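PDB 3CBW: YdhT protein from Bacillus subtilis, which catalyses the endo-hydrolysis of beta-1,4-mannosidic linkages in mannan, galactomannan and glucomannan, and so takes part in glucomannan degradation. Local coordinates for residues A[98-103]-A[160-165]; A[107-112]-A[167-172]; A[284-289]-A[315-320]; A[274-279]-A[304-309]. The protein carries 3 engineered substitutions. One frame throughout, in Å; residues are numbered along the deposited sequence.

Interaction 1. Residues A[98-103]-A[160-165]; sequences DLMSYW and QELENQ
M100 reaches across to L162 and the residues beside it, and the apolar contact is largely its doing. Its thioether runs obliquely across L162, with SD 3.8 Å from L162 CD2. CG is modelled implausibly close to that same methyl, and chi3 (-10°) turns CE almost eclipsed with CB, so the fine placing of this side chain is doubtful. CE meets Q165 CG at 4.1 Å, the two chains crossing at about a right angle toward the exposed side. Deeper in, L99 CB faces L162 CD2 at 4.3 Å, and both leucines also rest on I111 of strand 108-114. In the TIM barrel of this GH26 enzyme, helices 96-104 and 143-163 sit on the outside and lead into the neighbouring strands 108-114 and 169-172. The contact sets the first half of helix 96-104 against the C-terminal end of helix 143-163 and the residues that follow it.

No polar bond spans the two segments; M100 SD merely touches the backbone O of E161 at 3.8 Å. The extended side chain of E161 carries OE1 across to N96 ND2 near the start of the first helix.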
loop_
_atom_site.group_PDB
_atom_site.type_symbol
_atom_site.label_atom_id
_atom_site.label_comp_id
_atom_site.label_asym_id
_atom_site.label_seq_id
_atom_site.Cartn_x
_atom_site.Cartn_y
_atom_site.Cartn_z
ATOM N N ASP A 98 -10.051 8.641 11.421
ATOM C CA ASP A 98 -10.303 7.207 11.502
ATOM C C ASP A 98 -9.021 6.382 11.454
ATOM O O ASP A 98 -8.920 5.352 12.124
ATOM C CB ASP A 98 -11.269 6.768 10.407
ATOM C CG ASP A 98 -12.708 7.150 10.718
ATOM O OD1 ASP A 98 -13.059 7.312 11.908
ATOM O OD2 ASP A 98 -13.499 7.289 9.769
ATOM N N LEU A 99 -8.038 6.841 10.684
ATOM C CA LEU A 99 -6.761 6.134 10.636
ATOM C C LEU A 99 -6.019 6.218 11.970
ATOM O O LEU A 99 -5.458 5.229 12.443
ATOM C CB LEU A 99 -5.900 6.686 9.512
ATOM C CG LEU A 99 -6.423 6.579 8.076
ATOM C CD1 LEU A 99 -5.408 7.141 7.104
ATOM C CD2 LEU A 99 -6.798 5.153 7.687
ATOM N N MET A 100 -6.010 7.406 12.565
ATOM C CA MET A 100 -5.394 7.590 13.877
ATOM C C MET A 100 -6.096 6.753 14.940
ATOM O O MET A 100 -5.449 6.102 15.761
ATOM C CB MET A 100 -5.408 9.069 14.261
ATOM C CG MET A 100 -4.617 9.964 13.301
ATOM S SD MET A 100 -4.585 11.744 13.684
ATOM C CE MET A 100 -5.839 11.752 14.981
ATOM N N SER A 101 -7.420 6.729 14.889
ATOM C CA SER A 101 -8.197 5.933 15.827
ATOM C C SER A 101 -7.932 4.450 15.641
ATOM O O SER A 101 -7.916 3.688 16.614
ATOM C CB SER A 101 -9.685 6.213 15.661
ATOM O OG SER A 101 -9.985 7.564 15.952
ATOM N N TYR A 102 -7.710 4.041 14.391
ATOM C CA TYR A 102 -7.440 2.633 14.117
ATOM C C TYR A 102 -6.155 2.192 14.798
ATOM O O TYR A 102 -6.114 1.114 15.414
ATOM C CB TYR A 102 -7.389 2.337 12.607
ATOM C CG TYR A 102 -7.986 0.989 12.268
ATOM C CD1 TYR A 102 -7.184 -0.128 12.057
ATOM C CD2 TYR A 102 -9.367 0.830 12.183
ATOM C CE1 TYR A 102 -7.743 -1.365 11.774
ATOM C CE2 TYR A 102 -9.935 -0.401 11.888
ATOM C CZ TYR A 102 -9.117 -1.495 11.680
ATOM O OH TYR A 102 -9.704 -2.708 11.410
ATOM N N TRP A 103 -5.118 3.028 14.715
ATOM C CA TRP A 103 -3.866 2.788 15.433
ATOM C C TRP A 103 -4.071 2.747 16.947
ATOM O O TRP A 103 -3.602 1.819 17.630
ATOM C CB TRP A 103 -2.821 3.842 15.073
ATOM C CG TRP A 103 -1.622 3.812 15.971
ATOM C CD1 TRP A 103 -1.334 4.685 16.983
ATOM C CD2 TRP A 103 -0.581 2.835 15.973
ATOM N NE1 TRP A 103 -0.164 4.319 17.602
ATOM C CE2 TRP A 103 0.318 3.188 17.000
ATOM C CE3 TRP A 103 -0.306 1.704 15.194
ATOM C CZ2 TRP A 103 1.453 2.441 17.282
ATOM C CZ3 TRP A 103 0.829 0.967 15.477
ATOM C CH2 TRP A 103 1.699 1.346 16.509
ATOM N N GLN A 160 1.193 14.805 7.967
ATOM C CA GLN A 160 1.684 15.459 9.173
ATOM C C GLN A 160 0.712 15.302 10.337
ATOM O O GLN A 160 1.136 15.170 11.477
ATOM C CB GLN A 160 1.904 16.945 8.879
ATOM C CG GLN A 160 2.422 17.747 10.046
ATOM C CD GLN A 160 3.833 17.391 10.396
ATOM O OE1 GLN A 160 4.697 17.303 9.520
ATOM N NE2 GLN A 160 4.091 17.193 11.686
ATOM N N GLU A 161 -0.588 15.314 10.042
ATOM C CA GLU A 161 -1.589 15.171 11.093
ATOM C C GLU A 161 -1.405 13.842 11.844
ATOM O O GLU A 161 -1.489 13.779 13.069
ATOM C CB GLU A 161 -2.999 15.283 10.520
ATOM C CG GLU A 161 -4.053 15.271 11.603
ATOM C CD GLU A 161 -5.468 15.370 11.083
ATOM O OE1 GLU A 161 -5.688 15.367 9.842
ATOM O OE2 GLU A 161 -6.364 15.440 11.949
ATOM N N LEU A 162 -1.116 12.777 11.103
ATOM C CA LEU A 162 -0.883 11.465 11.706
ATOM C C LEU A 162 0.443 11.443 12.464
ATOM O O LEU A 162 0.524 10.883 13.559
ATOM C CB LEU A 162 -0.920 10.368 10.631
ATOM C CG LEU A 162 -2.170 10.390 9.732
ATOM C CD1 LEU A 162 -1.986 9.498 8.521
ATOM C CD2 LEU A 162 -3.419 10.027 10.478
ATOM N N GLU A 163 1.470 12.080 11.908
ATOM C CA GLU A 163 2.774 12.128 12.556
ATOM C C GLU A 163 2.708 12.819 13.915
ATOM O O GLU A 163 3.414 12.432 14.849
ATOM C CB GLU A 163 3.771 12.836 11.652
ATOM C CG GLU A 163 5.198 12.689 12.132
ATOM C CD GLU A 163 6.153 13.577 11.408
ATOM O OE1 GLU A 163 5.690 14.501 10.705
ATOM O OE2 GLU A 163 7.369 13.330 11.529
ATOM N N ASN A 164 1.851 13.834 14.023
ATOM C CA ASN A 164 1.689 14.589 15.276
ATOM C C ASN A 164 1.173 13.740 16.428
ATOM O O ASN A 164 1.360 14.096 17.601
ATOM C CB ASN A 164 0.764 15.788 15.063
ATOM C CG ASN A 164 1.407 16.882 14.228
ATOM O OD1 ASN A 164 2.618 16.902 14.041
ATOM N ND2 ASN A 164 0.593 17.809 13.735
ATOM N N GLN A 165 0.535 12.621 16.104
ATOM C CA GLN A 165 0.098 11.673 17.131
ATOM C C GLN A 165 0.979 10.419 17.160
ATOM O O GLN A 165 0.623 9.423 17.795
ATOM C CB GLN A 165 -1.365 11.288 16.920
ATOM C CG GLN A 165 -2.347 12.423 17.107
ATOM C CD GLN A 165 -2.762 12.567 18.549
ATOM O OE1 GLN A 165 -2.027 13.123 19.363
ATOM N NE2 GLN A 165 -3.946 12.053 18.880
#

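Interaction 2. Residues A[107-112]-A[167-172]; sequences GIPQIS and VPVLFR
Q110 and R172 meet side chain to side chain on adjacent parallel strands of the TIM barrel, 108-112 and 169-172, whose directions differ by 18°. R172 NE donates to Q110 OE1 at 2.8 Å, with amide and guanidinium planes nearly coplanar. The bend of Q110 at chi2 (-100°) carries its amide alongside the guanidinium edge. Beneath them the backbones pair in alternation: L170 N to P109 O, I111 N to L170 O at 2.8 Å, and R172 N to I111 O.

I108 CG2 packs on L170 CD1, on the same sheet face as Q110 and R172; I111 CD1 touches V169 CG1 at 3.9 Å on the opposite face, which helices 96-104 and 143-163 cover. At the N-terminal end of the strand pair P109 CG lies 3.6 Å from V167 CG1, and its ring presses on P168 O, a buried carbonyl without polar partner.

Farther out, the guanidinium forms salt bridges to D249 and to E275, by similarity the nucleophile, so Q110 probably serves as a second-shell residue steadying the arginine. One water takes hydrogens from Q110 NE2 and from R172 NH2 and gives one to S112 OG, 2.6 Å away, a hydroxyl that also bonds D76 OD2.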
loop_
_atom_site.group_PDB
_atom_site.type_symbol
_atom_site.label_atom_id
_atom_site.label_comp_id
_atom_site.label_asym_id
_atom_site.label_seq_id
_atom_site.Cartn_x
_atom_site.Cartn_y
_atom_site.Cartn_z
ATOM N N GLY A 107 -4.798 -1.442 15.467
ATOM C CA GLY A 107 -4.465 -1.774 14.084
ATOM C C GLY A 107 -3.399 -0.836 13.550
ATOM O O GLY A 107 -2.726 -0.135 14.322
ATOM N N ILE A 108 -3.220 -0.837 12.228
ATOM C CA ILE A 108 -2.228 0.017 11.566
ATOM C C ILE A 108 -2.857 0.595 10.296
ATOM O O ILE A 108 -3.480 -0.135 9.520
ATOM C CB ILE A 108 -0.948 -0.771 11.150
ATOM C CG1 ILE A 108 -0.244 -1.439 12.332
ATOM C CG2 ILE A 108 0.046 0.136 10.413
ATOM C CD1 ILE A 108 0.840 -2.437 11.892
ATOM N N PRO A 109 -2.725 1.911 10.080
ATOM C CA PRO A 109 -3.252 2.494 8.842
ATOM C C PRO A 109 -2.321 2.341 7.645
ATOM O O PRO A 109 -1.097 2.263 7.791
ATOM C CB PRO A 109 -3.445 3.966 9.217
ATOM C CG PRO A 109 -2.343 4.225 10.204
ATOM C CD PRO A 109 -2.164 2.937 10.987
ATOM N N GLN A 110 -2.936 2.336 6.470
ATOM C CA GLN A 110 -2.231 2.265 5.195
ATOM C C GLN A 110 -2.825 3.309 4.272
ATOM O O GLN A 110 -4.047 3.442 4.180
ATOM C CB GLN A 110 -2.384 0.873 4.572
ATOM C CG GLN A 110 -1.622 0.642 3.261
ATOM C CD GLN A 110 -2.436 0.735 1.965
ATOM O OE1 GLN A 110 -1.988 0.204 0.946
ATOM N NE2 GLN A 110 -3.607 1.384 1.980
ATOM N N ILE A 111 -1.962 4.033 3.566
ATOM C CA ILE A 111 -2.406 5.031 2.588
ATOM C C ILE A 111 -1.813 4.765 1.209
ATOM O O ILE A 111 -0.601 4.567 1.073
ATOM C CB ILE A 111 -2.045 6.470 3.066
ATOM C CG1 ILE A 111 -2.826 6.786 4.348
ATOM C CG2 ILE A 111 -2.328 7.509 1.976
ATOM C CD1 ILE A 111 -2.403 8.055 5.079
ATOM N N SER A 112 -2.694 4.746 0.208
ATOM C CA SER A 112 -2.305 4.733 -1.206
ATOM C C SER A 112 -2.808 5.999 -1.878
ATOM O O SER A 112 -3.521 6.787 -1.266
ATOM C CB SER A 112 -2.863 3.497 -1.924
ATOM O OG SER A 112 -4.284 3.467 -1.892
ATOM N N VAL A 167 1.603 8.219 14.829
ATOM C CA VAL A 167 0.967 7.072 14.182
ATOM C C VAL A 167 1.799 6.598 12.987
ATOM O O VAL A 167 1.968 7.351 12.024
ATOM C CB VAL A 167 -0.434 7.459 13.696
ATOM C CG1 VAL A 167 -1.079 6.326 12.904
ATOM C CG2 VAL A 167 -1.306 7.872 14.886
ATOM N N PRO A 168 2.321 5.355 13.034
ATOM C CA PRO A 168 3.028 4.807 11.879
ATOM C C PRO A 168 2.046 4.575 10.732
ATOM O O PRO A 168 0.906 4.174 10.972
ATOM C CB PRO A 168 3.544 3.461 12.392
ATOM C CG PRO A 168 2.590 3.079 13.468
ATOM C CD PRO A 168 2.179 4.366 14.121
ATOM N N VAL A 169 2.511 4.789 9.510
ATOM C CA VAL A 169 1.664 4.636 8.328
ATOM C C VAL A 169 2.384 3.801 7.283
ATOM O O VAL A 169 3.531 4.096 6.932
ATOM C CB VAL A 169 1.356 6.020 7.689
ATOM C CG1 VAL A 169 0.614 5.891 6.349
ATOM C CG2 VAL A 169 0.576 6.889 8.652
ATOM N N LEU A 170 1.698 2.778 6.781
ATOM C CA LEU A 170 2.166 2.038 5.618
ATOM C C LEU A 170 1.832 2.902 4.403
ATOM O O LEU A 170 0.665 3.047 4.038
ATOM C CB LEU A 170 1.445 0.698 5.549
ATOM C CG LEU A 170 1.742 -0.288 6.680
ATOM C CD1 LEU A 170 0.750 -1.451 6.700
ATOM C CD2 LEU A 170 3.175 -0.806 6.595
ATOM N N PHE A 171 2.861 3.494 3.800
ATOM C CA PHE A 171 2.673 4.479 2.723
ATOM C C PHE A 171 3.068 3.827 1.414
ATOM O O PHE A 171 4.221 3.406 1.239
ATOM C CB PHE A 171 3.516 5.722 2.999
ATOM C CG PHE A 171 3.319 6.828 2.007
ATOM C CD1 PHE A 171 2.073 7.419 1.847
ATOM C CD2 PHE A 171 4.391 7.316 1.268
ATOM C CE1 PHE A 171 1.880 8.450 0.945
ATOM C CE2 PHE A 171 4.215 8.368 0.369
ATOM C CZ PHE A 171 2.955 8.937 0.200
ATOM N N ARG A 172 2.096 3.697 0.518
ATOM C CA ARG A 172 2.271 2.893 -0.683
ATOM C C ARG A 172 1.972 3.741 -1.921
ATOM O O ARG A 172 0.895 3.637 -2.489
ATOM C CB ARG A 172 1.348 1.670 -0.599
ATOM C CG ARG A 172 1.481 0.684 -1.754
ATOM C CD ARG A 172 0.613 -0.540 -1.504
ATOM N NE ARG A 172 -0.824 -0.266 -1.515
ATOM C CZ ARG A 172 -1.639 -0.471 -2.540
ATOM N NH1 ARG A 172 -1.187 -0.959 -3.685
ATOM N NH2 ARG A 172 -2.918 -0.186 -2.422
HETATM O O HOH W 1 -5.022 1.304 -0.551
#

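Interaction 3. Residues A[284-289]-A[315-320]; sequences SFDYSL and VNKGAS
Y287 and K317 join two loops that follow adjacent TIM-barrel strands, 271-278 and 301-306, just where each loop turns into a helix. The tight part is a single backbone bond, Y287 N to K317 O at 2.9 Å, and what gathers round it. The type II turn from N316 to A319 puts G318, with phi 83°, against the start of helix 287-297. Having no side chain, G318 lets D286 OD1 come to 3.4 Å from its CA. D286 is the N-cap of that helix, and G318 holds the same place in helix 319-324, so two helix starts lie close together. D286 OD1 accepts S288 N (2.8 Å), the capping bond, and also S288 OG (2.6 Å), both from one face of its plane.

On the inner side the edge of the Y287 ring meets N316 CB, with CD2 3.8 Å away and the N316 amide turned 71° to the ring. F285 CE2 sits over the centre of one face of the same tyrosine ring. The polar ends are settled by the loop 310-312: Y287 OH bonds W311 O, and N316 ND2 donates to S312 O and E310 O.

The solvent side is looser. Exposed K317 starts close, its CG 3.2 Å from F285 O, and its chain crosses the D286 side chain at about a right angle. It then runs out past D286, and NZ ends 5.6 Å from D286 OD2, too far for a salt bridge.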
loop_
_atom_site.group_PDB
_atom_site.type_symbol
_atom_site.label_atom_id
_atom_site.label_comp_id
_atom_site.label_asym_id
_atom_site.label_seq_id
_atom_site.Cartn_x
_atom_site.Cartn_y
_atom_site.Cartn_z
ATOM N N SER A 284 -16.804 -17.957 -7.374
ATOM C CA SER A 284 -15.800 -19.020 -7.285
ATOM C C SER A 284 -14.691 -18.667 -6.300
ATOM O O SER A 284 -14.091 -19.561 -5.693
ATOM C CB SER A 284 -15.179 -19.282 -8.662
ATOM O OG SER A 284 -14.365 -20.448 -8.658
ATOM N N PHE A 285 -14.418 -17.373 -6.139
ATOM C CA PHE A 285 -13.282 -16.933 -5.325
ATOM C C PHE A 285 -13.432 -17.376 -3.881
ATOM O O PHE A 285 -14.507 -17.264 -3.309
ATOM C CB PHE A 285 -13.103 -15.415 -5.383
ATOM C CG PHE A 285 -11.791 -14.942 -4.821
ATOM C CD1 PHE A 285 -10.652 -14.890 -5.627
ATOM C CD2 PHE A 285 -11.692 -14.549 -3.495
ATOM C CE1 PHE A 285 -9.439 -14.443 -5.119
ATOM C CE2 PHE A 285 -10.478 -14.120 -2.969
ATOM C CZ PHE A 285 -9.345 -14.058 -3.787
ATOM N N ASP A 286 -12.350 -17.874 -3.290
ATOM C CA ASP A 286 -12.393 -18.383 -1.928
ATOM C C ASP A 286 -11.176 -17.911 -1.134
ATOM O O ASP A 286 -10.044 -18.355 -1.383
ATOM C CB ASP A 286 -12.469 -19.919 -1.953
ATOM C CG ASP A 286 -12.802 -20.527 -0.596
ATOM O OD1 ASP A 286 -12.504 -19.913 0.455
ATOM O OD2 ASP A 286 -13.360 -21.652 -0.578
ATOM N N TYR A 287 -11.411 -17.028 -0.164
ATOM C CA TYR A 287 -10.321 -16.486 0.641
ATOM C C TYR A 287 -9.641 -17.547 1.509
ATOM O O TYR A 287 -8.496 -17.364 1.914
ATOM C CB TYR A 287 -10.777 -15.284 1.482
ATOM C CG TYR A 287 -10.691 -13.958 0.744
ATOM C CD1 TYR A 287 -9.454 -13.341 0.535
ATOM C CD2 TYR A 287 -11.835 -13.317 0.253
ATOM C CE1 TYR A 287 -9.349 -12.122 -0.139
ATOM C CE2 TYR A 287 -11.740 -12.087 -0.422
ATOM C CZ TYR A 287 -10.491 -11.509 -0.618
ATOM O OH TYR A 287 -10.370 -10.312 -1.290
ATOM N N SER A 288 -10.327 -18.659 1.787
ATOM C CA SER A 288 -9.694 -19.747 2.545
ATOM C C SER A 288 -8.555 -20.388 1.755
ATOM O O SER A 288 -7.561 -20.825 2.337
ATOM C CB SER A 288 -10.711 -20.807 2.999
ATOM O OG SER A 288 -11.171 -21.592 1.919
ATOM N N LEU A 289 -8.695 -20.409 0.431
ATOM C CA LEU A 289 -7.640 -20.915 -0.438
ATOM C C LEU A 289 -6.457 -19.960 -0.504
ATOM O O LEU A 289 -5.320 -20.385 -0.676
ATOM C CB LEU A 289 -8.179 -21.215 -1.841
ATOM C CG LEU A 289 -9.240 -22.326 -1.881
ATOM C CD1 LEU A 289 -9.903 -22.378 -3.243
ATOM C CD2 LEU A 289 -8.635 -23.687 -1.490
ATOM N N VAL A 315 -17.871 -10.380 1.737
ATOM C CA VAL A 315 -18.905 -10.841 0.791
ATOM C C VAL A 315 -18.434 -12.005 -0.077
ATOM O O VAL A 315 -19.140 -12.441 -0.990
ATOM C CB VAL A 315 -19.425 -9.685 -0.099
ATOM C CG1 VAL A 315 -19.954 -8.545 0.767
ATOM C CG2 VAL A 315 -18.343 -9.188 -1.058
ATOM N N ASN A 316 -17.227 -12.495 0.189
ATOM C CA ASN A 316 -16.686 -13.597 -0.582
ATOM C C ASN A 316 -16.574 -14.836 0.275
ATOM O O ASN A 316 -16.541 -14.754 1.505
ATOM C CB ASN A 316 -15.328 -13.206 -1.177
ATOM C CG ASN A 316 -15.468 -12.411 -2.452
ATOM O OD1 ASN A 316 -15.758 -12.971 -3.512
ATOM N ND2 ASN A 316 -15.278 -11.095 -2.362
ATOM N N LYS A 317 -16.532 -16.005 -0.356
ATOM C CA LYS A 317 -16.469 -17.216 0.448
ATOM C C LYS A 317 -15.134 -17.347 1.196
ATOM O O LYS A 317 -14.109 -16.783 0.788
ATOM C CB LYS A 317 -16.893 -18.471 -0.339
ATOM C CG LYS A 317 -15.877 -19.171 -1.172
ATOM C CD LYS A 317 -16.480 -20.435 -1.836
ATOM C CE LYS A 317 -17.470 -20.083 -2.948
ATOM N NZ LYS A 317 -18.093 -21.284 -3.615
ATOM N N GLY A 318 -15.182 -18.028 2.330
ATOM C CA GLY A 318 -13.986 -18.302 3.118
ATOM C C GLY A 318 -13.542 -17.193 4.059
ATOM O O GLY A 318 -12.460 -17.279 4.636
ATOM N N ALA A 319 -14.374 -16.174 4.252
ATOM C CA ALA A 319 -14.033 -15.064 5.161
ATOM C C ALA A 319 -13.704 -15.523 6.577
ATOM O O ALA A 319 -12.717 -15.074 7.157
ATOM C CB ALA A 319 -15.154 -14.050 5.200
ATOM N N SER A 320 -14.541 -16.395 7.141
ATOM C CA SER A 320 -14.331 -16.882 8.501
ATOM C C SER A 320 -13.040 -17.678 8.602
ATOM O O SER A 320 -12.261 -17.487 9.538
ATOM C CB SER A 320 -15.521 -17.724 8.968
ATOM O OG SER A 320 -16.685 -16.927 9.070
#

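Interaction 4. Residues A[274-279]-A[304-309]; sequences TEVGPQ and FLAWND
V276 pairs with A306 in the one parallel bridge between segments 274-279 and 304-309, on consecutive strands of the TIM barrel linked by the beta-alpha-beta crossover through helix 287-297. The short strands cross at 43°, and the chain turns a corner at E275. Two bonds span the gap: V276 N to L305 O at 2.9 Å, noticeably bent, and the straighter W307 N to V276 O at 3.0 Å. E275 CA and A306 CA add weaker CA-H...O contacts to L305 O and V276 O.

V276 CG1 packs on A306 CB at 3.9 Å and reaches the F304 ring, on the side where helix 287-297 lies. Next to the corner, L305 bends round T274 O, its CB and CD2 each at 3.5 Å.

The functional meeting is that of E275 and W307, by similarity the nucleophile and a substrate-binding residue. E275 CG stands anti to the carbonyl carbon (chi1 -73°) with the chain extended beyond it, which lays the carboxylate over one face of the indole, the planes only 20° apart. Its oxygens have other partners: Y251 OH bonds OE1 and R172 holds OE2, gripping the group in its orientation across the ring. F46 stacks on the indole. The carboxylate's near approach is to the outer rim of the benzo ring, where E275 CD lies 3.3 Å from W307 CZ3.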
loop_
_atom_site.group_PDB
_atom_site.type_symbol
_atom_site.label_atom_id
_atom_site.label_comp_id
_atom_site.label_asym_id
_atom_site.label_seq_id
_atom_site.Cartn_x
_atom_site.Cartn_y
_atom_site.Cartn_z
ATOM N N THR A 274 -0.010 -6.597 -1.066
ATOM C CA THR A 274 -0.349 -5.213 -0.793
ATOM C C THR A 274 -1.736 -4.816 -1.296
ATOM O O THR A 274 -2.278 -3.815 -0.839
ATOM C CB THR A 274 0.754 -4.303 -1.337
ATOM O OG1 THR A 274 1.110 -4.731 -2.654
ATOM C CG2 THR A 274 1.986 -4.393 -0.452
ATOM N N GLU A 275 -2.287 -5.592 -2.230
ATOM C CA GLU A 275 -3.712 -5.584 -2.614
ATOM C C GLU A 275 -4.064 -6.996 -2.995
ATOM O O GLU A 275 -3.252 -7.716 -3.592
ATOM C CB GLU A 275 -4.006 -4.727 -3.834
ATOM C CG GLU A 275 -3.935 -3.275 -3.583
ATOM C CD GLU A 275 -4.576 -2.413 -4.681
ATOM O OE1 GLU A 275 -5.450 -2.864 -5.454
ATOM O OE2 GLU A 275 -4.195 -1.252 -4.771
ATOM N N VAL A 276 -5.268 -7.422 -2.654
ATOM C CA VAL A 276 -5.752 -8.730 -3.093
ATOM C C VAL A 276 -7.237 -8.652 -3.383
ATOM O O VAL A 276 -7.977 -7.921 -2.729
ATOM C CB VAL A 276 -5.442 -9.882 -2.067
ATOM C CG1 VAL A 276 -5.996 -9.603 -0.720
ATOM C CG2 VAL A 276 -5.991 -11.227 -2.540
ATOM N N GLY A 277 -7.664 -9.408 -4.379
ATOM C CA GLY A 277 -9.076 -9.670 -4.554
ATOM C C GLY A 277 -9.325 -10.555 -5.745
ATOM O O GLY A 277 -8.409 -10.878 -6.508
ATOM N N PRO A 278 -10.586 -10.966 -5.914
ATOM C CA PRO A 278 -10.977 -11.733 -7.082
ATOM C C PRO A 278 -10.778 -10.963 -8.380
ATOM O O PRO A 278 -11.056 -9.760 -8.452
ATOM C CB PRO A 278 -12.467 -12.019 -6.844
ATOM C CG PRO A 278 -12.897 -11.110 -5.779
ATOM C CD PRO A 278 -11.697 -10.754 -4.972
ATOM N N GLN A 279 -10.287 -11.655 -9.400
ATOM C CA GLN A 279 -10.147 -11.041 -10.720
ATOM C C GLN A 279 -11.524 -10.745 -11.318
ATOM O O GLN A 279 -11.730 -9.689 -11.920
ATOM C CB GLN A 279 -9.321 -11.927 -11.652
ATOM C CG GLN A 279 -8.982 -11.292 -12.993
ATOM C CD GLN A 279 -7.981 -12.115 -13.775
ATOM O OE1 GLN A 279 -8.253 -13.263 -14.144
ATOM N NE2 GLN A 279 -6.812 -11.538 -14.028
ATOM N N PHE A 304 -1.801 -9.061 4.247
ATOM C CA PHE A 304 -2.578 -8.886 3.019
ATOM C C PHE A 304 -3.546 -7.730 3.205
ATOM O O PHE A 304 -3.956 -7.434 4.335
ATOM C CB PHE A 304 -3.333 -10.166 2.630
ATOM C CG PHE A 304 -4.425 -10.563 3.593
ATOM C CD1 PHE A 304 -5.702 -10.016 3.487
ATOM C CD2 PHE A 304 -4.174 -11.486 4.595
ATOM C CE1 PHE A 304 -6.705 -10.380 4.377
ATOM C CE2 PHE A 304 -5.167 -11.860 5.491
ATOM C CZ PHE A 304 -6.434 -11.310 5.379
ATOM N N LEU A 305 -3.907 -7.080 2.097
ATOM C CA LEU A 305 -4.897 -6.007 2.131
ATOM C C LEU A 305 -5.924 -6.293 1.055
ATOM O O LEU A 305 -5.664 -6.091 -0.132
ATOM C CB LEU A 305 -4.255 -4.625 1.908
ATOM C CG LEU A 305 -5.216 -3.433 2.017
ATOM C CD1 LEU A 305 -5.107 -2.800 3.370
ATOM C CD2 LEU A 305 -4.986 -2.380 0.923
ATOM N N ALA A 306 -7.057 -6.835 1.467
ATOM C CA ALA A 306 -8.121 -7.129 0.529
ATOM C C ALA A 306 -8.849 -5.851 0.184
ATOM O O ALA A 306 -9.025 -4.976 1.038
ATOM C CB ALA A 306 -9.072 -8.162 1.104
ATOM N N TRP A 307 -9.271 -5.725 -1.065
ATOM C CA TRP A 307 -10.003 -4.523 -1.453
ATOM C C TRP A 307 -11.438 -4.556 -0.903
ATOM O O TRP A 307 -11.845 -5.518 -0.252
ATOM C CB TRP A 307 -9.958 -4.333 -2.969
ATOM C CG TRP A 307 -9.803 -2.900 -3.412
ATOM C CD1 TRP A 307 -10.701 -2.153 -4.142
ATOM C CD2 TRP A 307 -8.677 -2.039 -3.162
ATOM N NE1 TRP A 307 -10.197 -0.889 -4.352
ATOM C CE2 TRP A 307 -8.956 -0.796 -3.779
ATOM C CE3 TRP A 307 -7.462 -2.200 -2.478
ATOM C CZ2 TRP A 307 -8.064 0.282 -3.735
ATOM C CZ3 TRP A 307 -6.581 -1.111 -2.424
ATOM C CH2 TRP A 307 -6.889 0.106 -3.060
ATOM N N ASN A 308 -12.178 -3.474 -1.105
ATOM C CA ASN A 308 -13.545 -3.369 -0.583
ATOM C C ASN A 308 -14.571 -3.771 -1.644
ATOM O O ASN A 308 -14.223 -4.457 -2.611
ATOM C CB ASN A 308 -13.809 -1.961 -0.020
ATOM C CG ASN A 308 -13.727 -0.870 -1.077
ATOM O OD1 ASN A 308 -13.266 -1.085 -2.198
ATOM N ND2 ASN A 308 -14.180 0.322 -0.715
ATOM N N ASP A 309 -15.825 -3.350 -1.457
ATOM C CA ASP A 309 -16.906 -3.623 -2.409
ATOM C C ASP A 309 -16.964 -5.109 -2.787
ATOM O O ASP A 309 -16.919 -5.953 -1.897
ATOM C CB ASP A 309 -16.797 -2.688 -3.621
ATOM C CG ASP A 309 -16.878 -1.212 -3.233
ATOM O OD1 ASP A 309 -17.387 -0.891 -2.133
ATOM O OD2 ASP A 309 -16.437 -0.370 -4.037
#

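Interactions 1 and 2 form two layers of the same barrel wall: their centres are 9 Å apart, and W103 CZ3 packs on P168 CG at 3.4 Å. Interactions 3 and 4 belong to another part of the barrel, centres 12 Å apart, where Y287 OH rests on A306 CB (3.5 Å). The active site joins the two pairs. R172 NH2 of interaction 2 meets E275 OE2 of interaction 4 at 2.9 Å, although the contact centres lie about 16 Å apart. The proton donor by similarity, E176, follows strand 169-172 closely, while E275, the nucleophile by similarity, lies on strand 271-278, matching the fourth and seventh strands that carry these acids in clan GH-A glycosidases.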